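Local coordinates for protein SusD homolog (Bacteroides thetaiotaomicron VPI-5482, PDB 3FDH) that probably binds glycans at the cell surface for uptake across the outer membrane, as the starch-binding protein SusD does, at residues G397-D401 with D402-A406; I418-Y421 with L422-G426. All blocks are in the same frame, centred on the assembly; numbering follows the deposited sequence.

Overall arrangement
Val404 of interaction 1 packs on Gln419 of interaction 2, CG2 of the valine lying 3.7 Å from NE2 of the glutamine, although the centres of the two contacts are about 16 Å apart. In this mostly helical, single-chain SusD homolog, interaction 1 lies in helix 393-410 and interaction 2 at the end of helix 412-423, which follows it in the chain. Tyr274 of helix 265-274 meets both, reaching Tyr399 and Val403 of the first and Ile418 and Gln419 of the second. Interaction 1 is the more peripheral, its centre about 26 Å from that of the chain against about 11 Å for the buried interaction 2.

Interaction 1 (G397-D401 with D402-A406); sequences GKYFD and DVVKA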
loop_
_atom_site.group_PDB
_atom_site.type_symbol
_atom_site.label_atom_id
_atom_site.label_comp_id
_atom_site.label_asym_id
_atom_site.label_seq_id
_atom_site.Cartn_x
_atom_site.Cartn_y
_atom_site.Cartn_z
ATOM N N GLY A 397 -7.306 5.631 -22.128
ATOM C CA GLY A 397 -8.763 5.808 -22.266
ATOM C C GLY A 397 -9.340 4.879 -23.313
ATOM O O GLY A 397 -10.419 4.297 -23.136
ATOM N N LYS A 398 -8.594 4.721 -24.397
ATOM C CA LYS A 398 -9.018 3.872 -25.515
ATOM C C LYS A 398 -8.973 2.416 -25.128
ATOM O O LYS A 398 -9.784 1.597 -25.580
ATOM C CB LYS A 398 -8.143 4.089 -26.742
ATOM C CG LYS A 398 -8.411 3.068 -27.838
ATOM C CD LYS A 398 -7.694 3.405 -29.118
ATOM C CE LYS A 398 -7.800 2.245 -30.113
ATOM N NZ LYS A 398 -9.216 1.847 -30.379
ATOM N N TYR A 399 -8.004 2.107 -24.279
ATOM C CA TYR A 399 -7.830 0.745 -23.791
ATOM C C TYR A 399 -9.019 0.437 -22.890
ATOM O O TYR A 399 -9.607 -0.656 -22.898
ATOM C CB TYR A 399 -6.515 0.584 -23.011
ATOM C CG TYR A 399 -6.577 -0.620 -22.164
ATOM C CD1 TYR A 399 -6.500 -1.870 -22.731
ATOM C CD2 TYR A 399 -6.743 -0.523 -20.786
ATOM C CE1 TYR A 399 -6.579 -2.989 -21.948
ATOM C CE2 TYR A 399 -6.836 -1.623 -20.028
ATOM C CZ TYR A 399 -6.755 -2.857 -20.615
ATOM O OH TYR A 399 -6.836 -3.993 -19.847
ATOM N N PHE A 400 -9.390 1.429 -22.095
ATOM C CA PHE A 400 -10.550 1.231 -21.227
ATOM C C PHE A 400 -11.809 0.915 -22.065
ATOM O O PHE A 400 -12.572 0.002 -21.764
ATOM C CB PHE A 400 -10.867 2.459 -20.378
ATOM C CG PHE A 400 -12.157 2.303 -19.614
ATOM C CD1 PHE A 400 -12.165 1.711 -18.376
ATOM C CD2 PHE A 400 -13.375 2.682 -20.187
ATOM C CE1 PHE A 400 -13.342 1.502 -17.678
ATOM C CE2 PHE A 400 -14.572 2.491 -19.475
ATOM C CZ PHE A 400 -14.542 1.903 -18.218
ATOM N N ASP A 401 -11.998 1.730 -23.098
ATOM C CA ASP A 401 -13.167 1.663 -24.003
ATOM C C ASP A 401 -13.175 0.362 -24.785
ATOM O O ASP A 401 -14.206 -0.273 -25.003
ATOM C CB ASP A 401 -13.133 2.799 -25.024
ATOM C CG ASP A 401 -13.403 4.186 -24.423
ATOM O OD1 ASP A 401 -13.903 4.304 -23.275
ATOM O OD2 ASP A 401 -13.095 5.175 -25.127
ATOM N N ASP A 402 -11.985 -0.062 -25.161
ATOM C CA ASP A 402 -11.838 -1.211 -26.057
ATOM C C ASP A 402 -11.904 -2.536 -25.332
ATOM O O ASP A 402 -12.328 -3.530 -25.906
ATOM C CB ASP A 402 -10.514 -1.143 -26.853
ATOM C CG ASP A 402 -10.572 -0.194 -28.058
ATOM O OD1 ASP A 402 -11.648 0.348 -28.341
ATOM O OD2 ASP A 402 -9.529 -0.002 -28.731
ATOM N N VAL A 403 -11.531 -2.533 -24.059
ATOM C CA VAL A 403 -11.415 -3.770 -23.307
ATOM C C VAL A 403 -12.163 -3.815 -21.965
ATOM O O VAL A 403 -12.973 -4.717 -21.704
ATOM C CB VAL A 403 -9.914 -4.077 -23.024
ATOM C CG1 VAL A 403 -9.756 -5.317 -22.117
ATOM C CG2 VAL A 403 -9.135 -4.217 -24.341
ATOM N N VAL A 404 -11.907 -2.822 -21.133
ATOM C CA VAL A 404 -12.454 -2.844 -19.780
ATOM C C VAL A 404 -13.938 -2.584 -19.705
ATOM O O VAL A 404 -14.640 -3.192 -18.905
ATOM C CB VAL A 404 -11.704 -1.879 -18.796
ATOM C CG1 VAL A 404 -12.326 -1.965 -17.436
ATOM C CG2 VAL A 404 -10.196 -2.204 -18.695
ATOM N N LYS A 405 -14.427 -1.728 -20.588
ATOM C CA LYS A 405 -15.826 -1.292 -20.500
ATOM C C LYS A 405 -16.787 -2.495 -20.574
ATOM O O LYS A 405 -17.711 -2.636 -19.770
ATOM C CB LYS A 405 -16.124 -0.236 -21.589
ATOM C CG LYS A 405 -17.506 0.381 -21.495
ATOM C CD LYS A 405 -17.883 1.189 -22.733
ATOM C CE LYS A 405 -17.150 2.522 -22.832
ATOM N NZ LYS A 405 -17.610 3.329 -24.025
ATOM N N ALA A 406 -16.550 -3.365 -21.537
ATOM C CA ALA A 406 -17.416 -4.528 -21.727
ATOM C C ALA A 406 -17.342 -5.487 -20.531
ATOM O O ALA A 406 -18.353 -6.034 -20.115
ATOM C CB ALA A 406 -17.103 -5.255 -23.047
HETATM O O HOH W 1 -15.212 -2.613 -24.109
HETATM O O HOH W 2 -16.411 1.042 -25.855
#
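The carbonyl oxygen of Asp401 receives hydrogen bonds from two waters, which relay it to Ala406 N and to Lys405 NZ. This hydration accompanies a pi-type turn in helix 393-410: Lys405 N reaches back five residues to Phe400 O at 2.8 Å, instead of pairing with Asp401 O as a regular alpha-helix would require. That bond arrives nearly along the C=O axis. The same Lys405 N sits 4.3 Å above the plane of the Phe400 ring, over its centre. With CG anti to the backbone N (chi1 173°), the ring is carried along the helix, where its CE1 lies 3.6 Å from Val404 CG1 as the two side chains cross at about a right angle. Tyr399 straddles two consecutive valines, CE1 lying 3.7 Å from Val403 CB and CE2 meeting Val404 CG2; Leu365 and Tyr274 pack against this tyrosine from neighbouring helices. With an alanine in place of Tyr399, the ring's contacts with both valines vanish, which would probably open a gap between them and those helices. On the exposed side, Lys398 NZ, turned toward the carboxylate by a bend at chi4 (55°), forms a salt bridge with Asp402 OD2 modelled at 2.5 Å, so short that its exact length is doubtful. Asp401 OD1 has a salt-bridge partner in Lys358 of helix 354-379, and only a long one in Lys405, whose NZ stays 3.9 Å from Asp401 OD1.

Interaction 2 (I418-Y421 with L422-G426); sequences IQKY and LAMWG
Leu422 and Ile418 share both a backbone bond and a side-chain contact. Among the main-chain bonds, Leu422 N donates to Ile418 O at 2.9 Å and Ala423 N to Gln419 O, both in the regular alpha-helical pattern. At Met424 the pattern weakens: its N makes two weak bonds, to Lys420 O and, at 3.4 Å, to Tyr421 O. The apolar contacts fan out from the forked end of Leu422. CD1 lies 4.2 Å from Ile418 CG2, the two side chains running the same way, while CD2 approaches Tyr421 CD1 at 3.9 Å. All this belongs to the C-terminal end of helix 412-423, where Met424, a selenomethionine, is the first residue to leave helical backbone angles. Its CG is anti to the carbonyl carbon (chi1 -67°), which lays the side chain beside that of Lys420, SE reaching Lys420 CG at 3.6 Å. The polar ends find partners farther off. Lys420, extended beyond CG, carries its ammonium to a salt bridge with Asp437, and Gln419 NE2 bonds to Glu415 OE2. Tyr421 is hydrogen-bonded at two points, through its hydroxyl to Ile49 O and through its carbonyl oxygen to the hydroxyl of Tyr51.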
loop_
_atom_site.group_PDB
_atom_site.type_symbol
_atom_site.label_atom_id
_atom_site.label_comp_id
_atom_site.label_asym_id
_atom_site.label_seq_id
_atom_site.Cartn_x
_atom_site.Cartn_y
_atom_site.Cartn_z
ATOM N N ILE A 418 -10.594 -6.211 -9.880
ATOM C CA ILE A 418 -9.474 -6.720 -10.721
ATOM C C ILE A 418 -8.635 -5.530 -11.200
ATOM O O ILE A 418 -7.402 -5.542 -11.150
ATOM C CB ILE A 418 -9.943 -7.576 -11.916
ATOM C CG1 ILE A 418 -10.508 -8.914 -11.398
ATOM C CG2 ILE A 418 -8.766 -7.850 -12.830
ATOM C CD1 ILE A 418 -11.217 -9.829 -12.466
ATOM N N GLN A 419 -9.322 -4.494 -11.645
ATOM C CA GLN A 419 -8.666 -3.295 -12.121
ATOM C C GLN A 419 -7.932 -2.559 -11.004
ATOM O O GLN A 419 -6.839 -2.022 -11.220
ATOM C CB GLN A 419 -9.638 -2.358 -12.905
ATOM C CG GLN A 419 -10.090 -2.937 -14.266
ATOM C CD GLN A 419 -8.911 -3.275 -15.208
ATOM O OE1 GLN A 419 -7.937 -2.520 -15.307
ATOM N NE2 GLN A 419 -9.011 -4.400 -15.907
ATOM N N LYS A 420 -8.485 -2.580 -9.792
ATOM C CA LYS A 420 -7.846 -1.917 -8.670
ATOM C C LYS A 420 -6.542 -2.645 -8.444
ATOM O O LYS A 420 -5.497 -2.058 -8.280
ATOM C CB LYS A 420 -8.747 -1.958 -7.415
ATOM C CG LYS A 420 -8.225 -1.174 -6.252
ATOM C CD LYS A 420 -9.156 -1.170 -5.056
ATOM C CE LYS A 420 -8.807 -0.100 -4.029
ATOM N NZ LYS A 420 -9.454 -0.426 -2.666
ATOM N N TYR A 421 -6.652 -3.961 -8.397
ATOM C CA TYR A 421 -5.497 -4.873 -8.252
ATOM C C TYR A 421 -4.395 -4.607 -9.279
ATOM O O TYR A 421 -3.246 -4.369 -8.891
ATOM C CB TYR A 421 -5.932 -6.352 -8.225
ATOM C CG TYR A 421 -4.764 -7.311 -8.218
ATOM C CD1 TYR A 421 -4.235 -7.778 -9.419
ATOM C CD2 TYR A 421 -4.222 -7.794 -7.035
ATOM C CE1 TYR A 421 -3.141 -8.614 -9.455
ATOM C CE2 TYR A 421 -3.131 -8.649 -7.056
ATOM C CZ TYR A 421 -2.595 -9.077 -8.250
ATOM O OH TYR A 421 -1.496 -9.956 -8.279
ATOM N N LEU A 422 -4.749 -4.472 -10.567
ATOM C CA LEU A 422 -3.757 -4.235 -11.614
ATOM C C LEU A 422 -3.130 -2.839 -11.554
ATOM O O LEU A 422 -1.939 -2.668 -11.845
ATOM C CB LEU A 422 -4.371 -4.466 -13.018
ATOM C CG LEU A 422 -4.762 -5.941 -13.230
ATOM C CD1 LEU A 422 -5.450 -6.044 -14.607
ATOM C CD2 LEU A 422 -3.538 -6.869 -13.185
ATOM N N ALA A 423 -3.933 -1.852 -11.154
ATOM C CA ALA A 423 -3.444 -0.460 -11.005
ATOM C C ALA A 423 -2.438 -0.241 -9.891
ATOM O O ALA A 423 -1.577 0.614 -9.946
ATOM C CB ALA A 423 -4.604 0.494 -10.779
HETATM N N MSE A 424 -2.587 -1.052 -8.868
HETATM C CA MSE A 424 -1.855 -0.909 -7.591
HETATM C C MSE A 424 -0.546 -1.723 -7.506
HETATM O O MSE A 424 0.201 -1.710 -6.540
HETATM C CB MSE A 424 -2.843 -1.044 -6.438
HETATM C CG MSE A 424 -3.785 0.083 -6.405
HETATM SE SE MSE A 424 -5.080 0.155 -4.992
HETATM C CE MSE A 424 -3.966 0.602 -3.453
ATOM N N TRP A 425 -0.238 -2.293 -8.656
ATOM C CA TRP A 425 1.069 -2.929 -8.936
ATOM C C TRP A 425 2.006 -1.812 -9.392
ATOM O O TRP A 425 1.703 -1.045 -10.285
ATOM C CB TRP A 425 0.921 -3.904 -10.095
ATOM C CG TRP A 425 2.173 -4.495 -10.595
ATOM C CD1 TRP A 425 3.165 -5.057 -9.840
ATOM C CD2 TRP A 425 2.551 -4.687 -11.958
ATOM N NE1 TRP A 425 4.165 -5.561 -10.633
ATOM C CE2 TRP A 425 3.827 -5.318 -11.947
ATOM C CE3 TRP A 425 1.949 -4.379 -13.203
ATOM C CZ2 TRP A 425 4.481 -5.669 -13.105
ATOM C CZ3 TRP A 425 2.633 -4.680 -14.343
ATOM C CH2 TRP A 425 3.876 -5.352 -14.296
ATOM N N GLY A 426 3.162 -1.759 -8.783
ATOM C CA GLY A 426 4.179 -0.780 -9.083
ATOM C C GLY A 426 5.290 -0.609 -8.068
ATOM O O GLY A 426 5.565 -1.520 -7.255
#